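Long-range contact in phenazine biosynthesis protein, PhzF family (Bacillus anthracis, PDB 3EDN), which belongs to the PhzF family of phenazine biosynthesis proteins, has a diaminopimelate epimerase-like fold, and is probably an isomerase-type enzyme: residues G19-L31 / I39-S53. Sequence-based numbering, arbitrary orientation.
With SO4 (sulfate ion), chain E.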
loop_
_atom_site.group_PDB
_atom_site.type_symbol
_atom_site.label_atom_id
_atom_site.label_comp_id
_atom_site.label_asym_id
_atom_site.label_seq_id
_atom_site.Cartn_x
_atom_site.Cartn_y
_atom_site.Cartn_z
ATOM N N GLY A 19 -15.846 -6.868 -24.575
ATOM C CA GLY A 19 -16.118 -7.282 -23.206
ATOM C C GLY A 19 -16.042 -6.174 -22.164
ATOM O O GLY A 19 -16.206 -4.979 -22.469
ATOM N N ASN A 20 -15.801 -6.594 -20.923
ATOM C CA ASN A 20 -15.744 -5.699 -19.781
ATOM C C ASN A 20 -14.290 -5.377 -19.474
ATOM O O ASN A 20 -13.543 -6.243 -19.053
ATOM C CB ASN A 20 -16.419 -6.377 -18.595
ATOM C CG ASN A 20 -16.653 -5.424 -17.425
ATOM O OD1 ASN A 20 -16.118 -4.306 -17.396
ATOM N ND2 ASN A 20 -17.475 -5.843 -16.482
ATOM N N PRO A 21 -13.878 -4.129 -19.723
ATOM C CA PRO A 21 -12.449 -3.785 -19.566
ATOM C C PRO A 21 -11.891 -4.031 -18.188
ATOM O O PRO A 21 -12.531 -3.744 -17.153
ATOM C CB PRO A 21 -12.427 -2.275 -19.826
ATOM C CG PRO A 21 -13.580 -2.076 -20.785
ATOM C CD PRO A 21 -14.659 -2.965 -20.174
ATOM N N ALA A 22 -10.669 -4.551 -18.187
ATOM C CA ALA A 22 -9.971 -4.862 -16.968
ATOM C C ALA A 22 -8.551 -4.310 -17.151
ATOM O O ALA A 22 -7.798 -4.810 -17.982
ATOM C CB ALA A 22 -9.944 -6.391 -16.772
ATOM N N GLY A 23 -8.183 -3.286 -16.372
ATOM C CA GLY A 23 -6.793 -2.820 -16.341
ATOM C C GLY A 23 -5.979 -3.767 -15.477
ATOM O O GLY A 23 -6.477 -4.315 -14.509
ATOM N N ILE A 24 -4.720 -3.968 -15.837
ATOM C CA ILE A 24 -3.881 -4.902 -15.098
ATOM C C ILE A 24 -2.441 -4.421 -15.018
ATOM O O ILE A 24 -1.832 -4.059 -16.023
ATOM C CB ILE A 24 -3.856 -6.298 -15.785
ATOM C CG1 ILE A 24 -5.260 -6.811 -16.122
ATOM C CG2 ILE A 24 -3.106 -7.317 -14.928
ATOM C CD1 ILE A 24 -5.236 -7.928 -17.151
ATOM N N VAL A 25 -1.927 -4.398 -13.804
ATOM C CA VAL A 25 -0.481 -4.309 -13.575
ATOM C C VAL A 25 -0.045 -5.710 -13.125
ATOM O O VAL A 25 -0.405 -6.176 -12.048
ATOM C CB VAL A 25 -0.147 -3.241 -12.533
ATOM C CG1 VAL A 25 1.362 -3.260 -12.158
ATOM C CG2 VAL A 25 -0.577 -1.873 -13.059
ATOM N N LEU A 26 0.727 -6.372 -13.984
ATOM C CA LEU A 26 1.059 -7.788 -13.818
ATOM C C LEU A 26 2.010 -8.088 -12.660
ATOM O O LEU A 26 2.013 -9.207 -12.166
ATOM C CB LEU A 26 1.664 -8.341 -15.112
ATOM C CG LEU A 26 0.754 -8.394 -16.352
ATOM C CD1 LEU A 26 1.597 -8.682 -17.590
ATOM C CD2 LEU A 26 -0.301 -9.453 -16.160
ATOM N N ASP A 27 2.846 -7.120 -12.275
ATOM C CA ASP A 27 3.657 -7.264 -11.058
ATOM C C ASP A 27 3.710 -5.912 -10.365
ATOM O O ASP A 27 4.414 -5.001 -10.795
ATOM C CB ASP A 27 5.058 -7.808 -11.357
ATOM C CG ASP A 27 5.933 -7.903 -10.108
ATOM O OD1 ASP A 27 5.525 -7.438 -9.026
ATOM O OD2 ASP A 27 7.042 -8.484 -10.210
ATOM N N ALA A 28 2.909 -5.781 -9.319
ATOM C CA ALA A 28 2.734 -4.516 -8.615
ATOM C C ALA A 28 3.542 -4.442 -7.322
ATOM O O ALA A 28 3.299 -3.566 -6.495
ATOM C CB ALA A 28 1.228 -4.298 -8.316
ATOM N N ASP A 29 4.496 -5.357 -7.145
ATOM C CA ASP A 29 5.248 -5.390 -5.884
ATOM C C ASP A 29 6.106 -4.150 -5.669
ATOM O O ASP A 29 6.542 -3.901 -4.548
ATOM C CB ASP A 29 6.102 -6.668 -5.752
ATOM C CG ASP A 29 5.291 -7.890 -5.292
ATOM O OD1 ASP A 29 4.226 -7.719 -4.655
ATOM O OD2 ASP A 29 5.723 -9.035 -5.593
ATOM N N GLY A 30 6.317 -3.360 -6.714
ATOM C CA GLY A 30 7.085 -2.113 -6.581
ATOM C C GLY A 30 6.295 -0.855 -6.263
ATOM O O GLY A 30 6.851 0.248 -6.303
ATOM N N LEU A 31 5.011 -1.015 -5.931
ATOM C CA LEU A 31 4.086 0.120 -5.808
ATOM C C LEU A 31 3.463 0.237 -4.423
ATOM O O LEU A 31 3.159 -0.759 -3.779
ATOM C CB LEU A 31 2.937 -0.039 -6.808
ATOM C CG LEU A 31 3.386 -0.050 -8.267
ATOM C CD1 LEU A 31 2.271 -0.497 -9.168
ATOM C CD2 LEU A 31 3.882 1.342 -8.653
ATOM N N ILE A 39 -2.598 5.213 -10.305
ATOM C CA ILE A 39 -2.534 4.514 -11.581
ATOM C C ILE A 39 -3.945 4.190 -12.063
ATOM O O ILE A 39 -4.277 4.411 -13.225
ATOM C CB ILE A 39 -1.704 3.226 -11.468
ATOM C CG1 ILE A 39 -0.212 3.544 -11.346
ATOM C CG2 ILE A 39 -1.946 2.320 -12.679
ATOM C CD1 ILE A 39 0.627 2.411 -10.746
ATOM N N ALA A 40 -4.784 3.687 -11.171
ATOM C CA ALA A 40 -6.149 3.361 -11.569
ATOM C C ALA A 40 -6.899 4.610 -12.045
ATOM O O ALA A 40 -7.701 4.534 -12.973
ATOM C CB ALA A 40 -6.905 2.669 -10.436
ATOM N N GLU A 41 -6.634 5.757 -11.422
ATOM C CA GLU A 41 -7.295 6.987 -11.827
ATOM C C GLU A 41 -6.844 7.397 -13.231
ATOM O O GLU A 41 -7.669 7.755 -14.086
ATOM C CB GLU A 41 -7.006 8.100 -10.819
ATOM C CG GLU A 41 -7.802 9.362 -11.100
ATOM C CD GLU A 41 -7.214 10.221 -12.211
ATOM O OE1 GLU A 41 -5.976 10.272 -12.343
ATOM O OE2 GLU A 41 -8.004 10.855 -12.954
ATOM N N LYS A 42 -5.543 7.325 -13.477
ATOM C CA LYS A 42 -4.980 7.718 -14.774
ATOM C C LYS A 42 -5.370 6.756 -15.891
ATOM O O LYS A 42 -5.621 7.178 -17.021
ATOM C CB LYS A 42 -3.470 7.786 -14.671
ATOM C CG LYS A 42 -3.037 8.835 -13.698
ATOM C CD LYS A 42 -1.547 8.932 -13.617
ATOM C CE LYS A 42 -1.158 10.048 -12.663
ATOM N NZ LYS A 42 -1.484 11.368 -13.239
ATOM N N VAL A 43 -5.391 5.458 -15.583
ATOM C CA VAL A 43 -5.908 4.459 -16.519
ATOM C C VAL A 43 -7.362 4.795 -16.880
ATOM O O VAL A 43 -7.738 4.798 -18.054
ATOM C CB VAL A 43 -5.778 3.012 -15.935
ATOM C CG1 VAL A 43 -6.546 1.996 -16.789
ATOM C CG2 VAL A 43 -4.311 2.596 -15.809
ATOM N N GLY A 44 -8.171 5.107 -15.874
ATOM C CA GLY A 44 -9.532 5.576 -16.119
ATOM C C GLY A 44 -10.517 4.510 -16.561
ATOM O O GLY A 44 -11.638 4.840 -16.976
ATOM N N PHE A 45 -10.118 3.239 -16.500
ATOM C CA PHE A 45 -11.066 2.151 -16.734
ATOM C C PHE A 45 -11.936 1.968 -15.507
ATOM O O PHE A 45 -11.604 2.442 -14.429
ATOM C CB PHE A 45 -10.379 0.811 -17.004
ATOM C CG PHE A 45 -9.493 0.789 -18.212
ATOM C CD1 PHE A 45 -9.489 1.811 -19.156
ATOM C CD2 PHE A 45 -8.651 -0.300 -18.401
ATOM C CE1 PHE A 45 -8.635 1.746 -20.277
ATOM C CE2 PHE A 45 -7.810 -0.372 -19.502
ATOM C CZ PHE A 45 -7.803 0.649 -20.443
ATOM N N ASN A 46 -13.031 1.235 -15.654
ATOM C CA ASN A 46 -13.897 0.948 -14.522
ATOM C C ASN A 46 -13.141 0.328 -13.347
ATOM O O ASN A 46 -13.487 0.559 -12.183
ATOM C CB ASN A 46 -15.072 0.063 -14.954
ATOM C CG ASN A 46 -14.620 -1.274 -15.451
ATOM O OD1 ASN A 46 -14.357 -1.458 -16.648
ATOM N ND2 ASN A 46 -14.505 -2.216 -14.544
ATOM N N GLU A 47 -12.111 -0.468 -13.654
ATOM C CA GLU A 47 -11.310 -1.102 -12.613
ATOM C C GLU A 47 -9.954 -1.497 -13.173
ATOM O O GLU A 47 -9.836 -1.864 -14.352
ATOM C CB GLU A 47 -12.038 -2.328 -12.047
ATOM C CG GLU A 47 -11.359 -3.008 -10.861
ATOM C CD GLU A 47 -10.380 -4.103 -11.261
ATOM O OE1 GLU A 47 -10.323 -4.510 -12.448
ATOM O OE2 GLU A 47 -9.640 -4.542 -10.352
ATOM N N THR A 48 -8.936 -1.381 -12.314
ATOM C CA THR A 48 -7.556 -1.827 -12.585
ATOM C C THR A 48 -7.110 -2.691 -11.409
ATOM O O THR A 48 -7.281 -2.293 -10.248
ATOM C CB THR A 48 -6.600 -0.632 -12.768
ATOM O OG1 THR A 48 -7.003 0.107 -13.917
ATOM C CG2 THR A 48 -5.166 -1.098 -12.989
ATOM N N SER A 49 -6.596 -3.885 -11.724
ATOM C CA SER A 49 -6.074 -4.836 -10.728
ATOM C C SER A 49 -4.547 -4.855 -10.676
ATOM O O SER A 49 -3.849 -4.594 -11.668
ATOM C CB SER A 49 -6.521 -6.288 -10.996
ATOM O OG SER A 49 -7.920 -6.428 -11.181
ATOM N N PHE A 50 -4.048 -5.222 -9.504
ATOM C CA PHE A 50 -2.629 -5.207 -9.207
ATOM C C PHE A 50 -2.228 -6.550 -8.621
ATOM O O PHE A 50 -2.796 -6.983 -7.617
ATOM C CB PHE A 50 -2.373 -4.089 -8.206
ATOM C CG PHE A 50 -2.696 -2.733 -8.764
ATOM C CD1 PHE A 50 -1.702 -1.982 -9.376
ATOM C CD2 PHE A 50 -3.985 -2.229 -8.713
ATOM C CE1 PHE A 50 -1.981 -0.745 -9.924
ATOM C CE2 PHE A 50 -4.280 -0.990 -9.275
ATOM C CZ PHE A 50 -3.277 -0.248 -9.870
ATOM N N VAL A 51 -1.278 -7.220 -9.275
ATOM C CA VAL A 51 -0.860 -8.562 -8.864
ATOM C C VAL A 51 0.323 -8.474 -7.907
ATOM O O VAL A 51 1.315 -7.816 -8.228
ATOM C CB VAL A 51 -0.480 -9.411 -10.088
ATOM C CG1 VAL A 51 -0.026 -10.816 -9.686
ATOM C CG2 VAL A 51 -1.665 -9.487 -11.067
ATOM N N LEU A 52 0.193 -9.105 -6.748
ATOM C CA LEU A 52 1.095 -8.899 -5.605
ATOM C C LEU A 52 1.534 -10.223 -4.988
ATOM O O LEU A 52 0.943 -11.276 -5.248
ATOM C CB LEU A 52 0.374 -8.077 -4.535
ATOM C CG LEU A 52 -0.031 -6.690 -5.037
ATOM C CD1 LEU A 52 -1.192 -6.076 -4.270
ATOM C CD2 LEU A 52 1.175 -5.781 -4.943
ATOM N N SER A 53 2.584 -10.160 -4.176
ATOM C CA SER A 53 3.050 -11.348 -3.456
ATOM C C SER A 53 2.137 -11.616 -2.261
ATOM O O SER A 53 1.533 -10.700 -1.717
ATOM C CB SER A 53 4.500 -11.164 -2.973
ATOM O OG SER A 53 5.415 -11.140 -4.063
HETATM S S SO4 E . -1.652 12.978 -9.840
HETATM O O1 SO4 E . -0.492 12.438 -10.557
HETATM O O2 SO4 E . -2.889 12.529 -10.478
HETATM O O3 SO4 E . -1.596 12.515 -8.457
HETATM O O4 SO4 E . -1.585 14.432 -9.911
HETATM O O HOH W 1 -8.448 -6.058 -13.727
HETATM O O HOH W 2 3.689 -9.816 -7.989
#
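D29 and S53 meet through two first torsions of one kind: CG of D29 (chi1 -80°) and OG of S53 (chi1 -69°) each lie anti to their own carbonyl carbon. The D29 carboxylate then grips S53 twice. S53 N donates to D29 OD1 (3.0 Å) on its syn lone pair. S53 OG donates to D29 OD2 (2.6 Å), also from the syn side but tilted out of the carboxylate plane. Two bonds should fix the carboxylate's rotation. Strands 20-25 and 48-52 run parallel and pair G23 with T48, I24 with S49 and V25 with F50. Past the strand, A28 N still reaches V51 O (2.8 Å). T48 OG1 lies 3.8 Å from G23 CA, and G23 has no side chain to come between them. V25 CG2 packs obliquely on F50 CE1 (3.6 Å), while A28 CB sits at the ring's edge. L31 CD1 and I39 CD1 meet tip to tip (3.7 Å). One water bridges G23 O, E47 OE1 and S49 OG. Helix 33-43 connects the two parallel strands. Strands 3-11 and 59-64 flank the pair, helix 74-86 packs on I24, S49 and V51, and R60 of the second subunit bonds D29 O.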